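PDB 2I9F: nucleocapsid from Equine arteritis virus, which forms the viral capsid through this domain, which assembles here as four chains, and probably binds the RNA genome. Local coordinates for residues Trp53-Thr56 with Lys57-Arg61. Numbering follows the deposited sequence.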
ATOM      1  N   TRP A  53      -0.895   2.604   4.237  1.00 12.25           N
ATOM      2  CA  TRP A  53       0.513   2.847   4.480  1.00 10.75           C
ATOM      3  C   TRP A  53       0.726   3.224   5.915  1.00  9.94           C
ATOM      4  O   TRP A  53      -0.198   3.564   6.589  1.00  9.78           O
ATOM      5  CB  TRP A  53       1.055   3.933   3.559  1.00  9.51           C
ATOM      6  CG  TRP A  53       0.721   5.394   3.895  1.00 12.95           C
ATOM      7  CD1 TRP A  53       1.612   6.362   4.371  1.00  9.76           C
ATOM      8  CD2 TRP A  53      -0.544   6.040   3.776  1.00  9.74           C
ATOM      9  NE1 TRP A  53       0.954   7.545   4.529  1.00 13.86           N
ATOM     10  CE2 TRP A  53      -0.352   7.405   4.130  1.00 10.73           C
ATOM     11  CE3 TRP A  53      -1.813   5.630   3.308  1.00  9.24           C
ATOM     12  CZ2 TRP A  53      -1.396   8.363   4.076  1.00 10.69           C
ATOM     13  CZ3 TRP A  53      -2.868   6.583   3.282  1.00  9.49           C
ATOM     14  CH2 TRP A  53      -2.662   7.913   3.658  1.00 10.81           C
ATOM     15  N   VAL A  54       1.969   3.068   6.356  1.00 10.12           N
ATOM     16  CA  VAL A  54       2.486   3.576   7.609  1.00  9.53           C
ATOM     17  C   VAL A  54       3.148   4.885   7.326  1.00 10.26           C
ATOM     18  O   VAL A  54       4.115   4.941   6.570  1.00  9.46           O
ATOM     19  CB  VAL A  54       3.467   2.591   8.268  1.00  9.24           C
ATOM     20  CG1 VAL A  54       3.916   3.107   9.650  1.00 10.44           C
ATOM     21  CG2 VAL A  54       2.806   1.230   8.364  1.00  7.96           C
ATOM     22  N   PRO A  55       2.631   5.973   7.959  1.00 10.65           N
ATOM     23  CA  PRO A  55       3.202   7.254   7.679  1.00 11.04           C
ATOM     24  C   PRO A  55       4.592   7.403   8.304  1.00 11.91           C
ATOM     25  O   PRO A  55       5.017   6.574   9.139  1.00 12.34           O
ATOM     26  CB  PRO A  55       2.163   8.241   8.262  1.00 11.30           C
ATOM     27  CG  PRO A  55       1.519   7.462   9.378  1.00 10.58           C
ATOM     28  CD  PRO A  55       1.527   6.035   8.943  1.00 11.02           C
ATOM     29  N   THR A  56       5.320   8.398   7.836  1.00 12.81           N
ATOM     30  CA  THR A  56       6.654   8.734   8.393  1.00 15.46           C
ATOM     31  C   THR A  56       6.627   8.901   9.934  1.00 15.79           C
ATOM     32  O   THR A  56       5.560   9.185  10.540  1.00 14.54           O
ATOM     33  CB  THR A  56       7.165  10.003   7.756  1.00 15.30           C
ATOM     34  OG1 THR A  56       8.548  10.134   8.050  1.00 22.02           O
ATOM     35  CG2 THR A  56       6.403  11.221   8.286  1.00 14.83           C
ATOM     36  N   LYS A  57       7.767   8.687  10.573  1.00 15.66           N
ATOM     37  CA  LYS A  57       7.821   8.618  12.053  1.00 16.81           C
ATOM     38  C   LYS A  57       7.043   9.685  12.869  1.00 17.63           C
ATOM     39  O   LYS A  57       6.305   9.315  13.794  1.00 17.45           O
ATOM     40  CB  LYS A  57       9.277   8.585  12.524  1.00 16.60           C
ATOM     41  CG  LYS A  57       9.446   8.247  14.038  1.00 18.36           C
ATOM     42  CD  LYS A  57       8.836   6.870  14.312  1.00 23.42           C
ATOM     43  CE  LYS A  57       9.344   6.207  15.599  1.00 26.18           C
ATOM     44  NZ  LYS A  57       8.693   4.900  15.877  1.00 23.36           N
ATOM     45  N   GLN A  58       7.232  10.967  12.546  1.00 18.63           N
ATOM     46  CA  GLN A  58       6.617  12.111  13.273  1.00 22.01           C
ATOM     47  C   GLN A  58       5.103  11.987  13.335  1.00 22.32           C
ATOM     48  O   GLN A  58       4.487  12.271  14.360  1.00 21.65           O
ATOM     49  CB  GLN A  58       6.934  13.438  12.572  1.00 22.25           C
ATOM     50  CG  GLN A  58       8.398  13.545  12.076  1.00 29.40           C
ATOM     51  CD  GLN A  58       8.540  14.459  10.854  1.00 36.90           C
ATOM     52  OE1 GLN A  58       8.547  15.679  10.993  1.00 42.85           O
ATOM     53  NE2 GLN A  58       8.667  13.867   9.655  1.00 37.08           N
ATOM     54  N   ILE A  59       4.524  11.551  12.219  1.00 22.25           N
ATOM     55  CA  ILE A  59       3.064  11.354  12.100  1.00 23.44           C
ATOM     56  C   ILE A  59       2.633  10.020  12.713  1.00 24.52           C
ATOM     57  O   ILE A  59       1.621   9.955  13.415  1.00 22.72           O
ATOM     58  CB  ILE A  59       2.598  11.485  10.639  1.00 23.47           C
ATOM     59  CG1 ILE A  59       2.856  12.924  10.194  1.00 23.58           C
ATOM     60  CG2 ILE A  59       1.026  11.136  10.492  1.00 22.73           C
ATOM     61  CD1 ILE A  59       2.906  13.101   8.707  1.00 26.23           C
ATOM     62  N   GLN A  60       3.397   8.960  12.425  1.00 25.72           N
ATOM     63  CA  GLN A  60       3.206   7.681  13.088  1.00 27.57           C
ATOM     64  C   GLN A  60       3.092   7.771  14.638  1.00 29.48           C
ATOM     65  O   GLN A  60       2.145   7.212  15.220  1.00 29.41           O
ATOM     66  CB  GLN A  60       4.311   6.712  12.686  1.00 27.39           C
ATOM     67  CG  GLN A  60       4.186   5.412  13.417  1.00 28.40           C
ATOM     68  CD  GLN A  60       2.986   4.578  13.004  1.00 31.90           C
ATOM     69  OE1 GLN A  60       2.927   3.395  13.333  1.00 34.11           O
ATOM     70  NE2 GLN A  60       2.017   5.182  12.293  1.00 33.42           N
ATOM     71  N   ARG A  61       4.047   8.441  15.289  1.00 31.47           N
ATOM     72  CA  ARG A  61       3.947   8.816  16.721  1.00 34.13           C
ATOM     73  C   ARG A  61       2.553   9.323  17.147  1.00 35.03           C
ATOM     74  O   ARG A  61       2.014   8.881  18.155  1.00 35.92           O
ATOM     75  CB  ARG A  61       4.984   9.901  17.062  1.00 34.40           C
ATOM     76  CG  ARG A  61       6.436   9.447  17.128  1.00 36.00           C
ATOM     77  CD  ARG A  61       7.340  10.554  17.743  1.00 39.64           C
ATOM     78  NE  ARG A  61       8.174  11.250  16.745  1.00 43.16           N
ATOM     79  CZ  ARG A  61       9.471  11.011  16.529  1.00 42.85           C
ATOM     80  NH1 ARG A  61      10.101  10.085  17.238  1.00 43.58           N
ATOM     81  NH2 ARG A  61      10.152  11.692  15.602  1.00 43.28           N
TER
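This is a helix N-terminal turn, where the chain leaves strand 47-53 and enters helix 57-63 of the capsid-forming domain; backbone bonds to Thr56 O hold it, together with packing of Val54 and Pro55 on Ile59 and Gln60. Thr56 holds the N-cap position and contributes its backbone carbonyl, which opens the i to i+4 pattern: Gln60 N donates to Thr56 O at 2.9 Å with an almost straight N-H...O angle of 176°, while Ile59 N adds a weak, bent bond to the same oxygen. Pro55 CB meets the Ile59 CG2 branch at 3.8 Å, an apolar contact that continues on to helix 19-34, with Pro55 touching Leu25 and Ile59 touching Glu21. Gln60 first extends away from its own backbone N (chi1 177°), then bends at chi2 (69°), which returns the amide toward the loop and brings Gln60 CD within 3.8 Å of Val54 CG1. The junction is also an assembly surface: Val54 O accepts a hydrogen bond from His8 of the second subunit, and Pro55 packs on Leu47 of the third. The side chains of Gln60 and Pro55 cross at about a right angle, and Gln60 NE2 lies 3.5 Å from Pro55 CD.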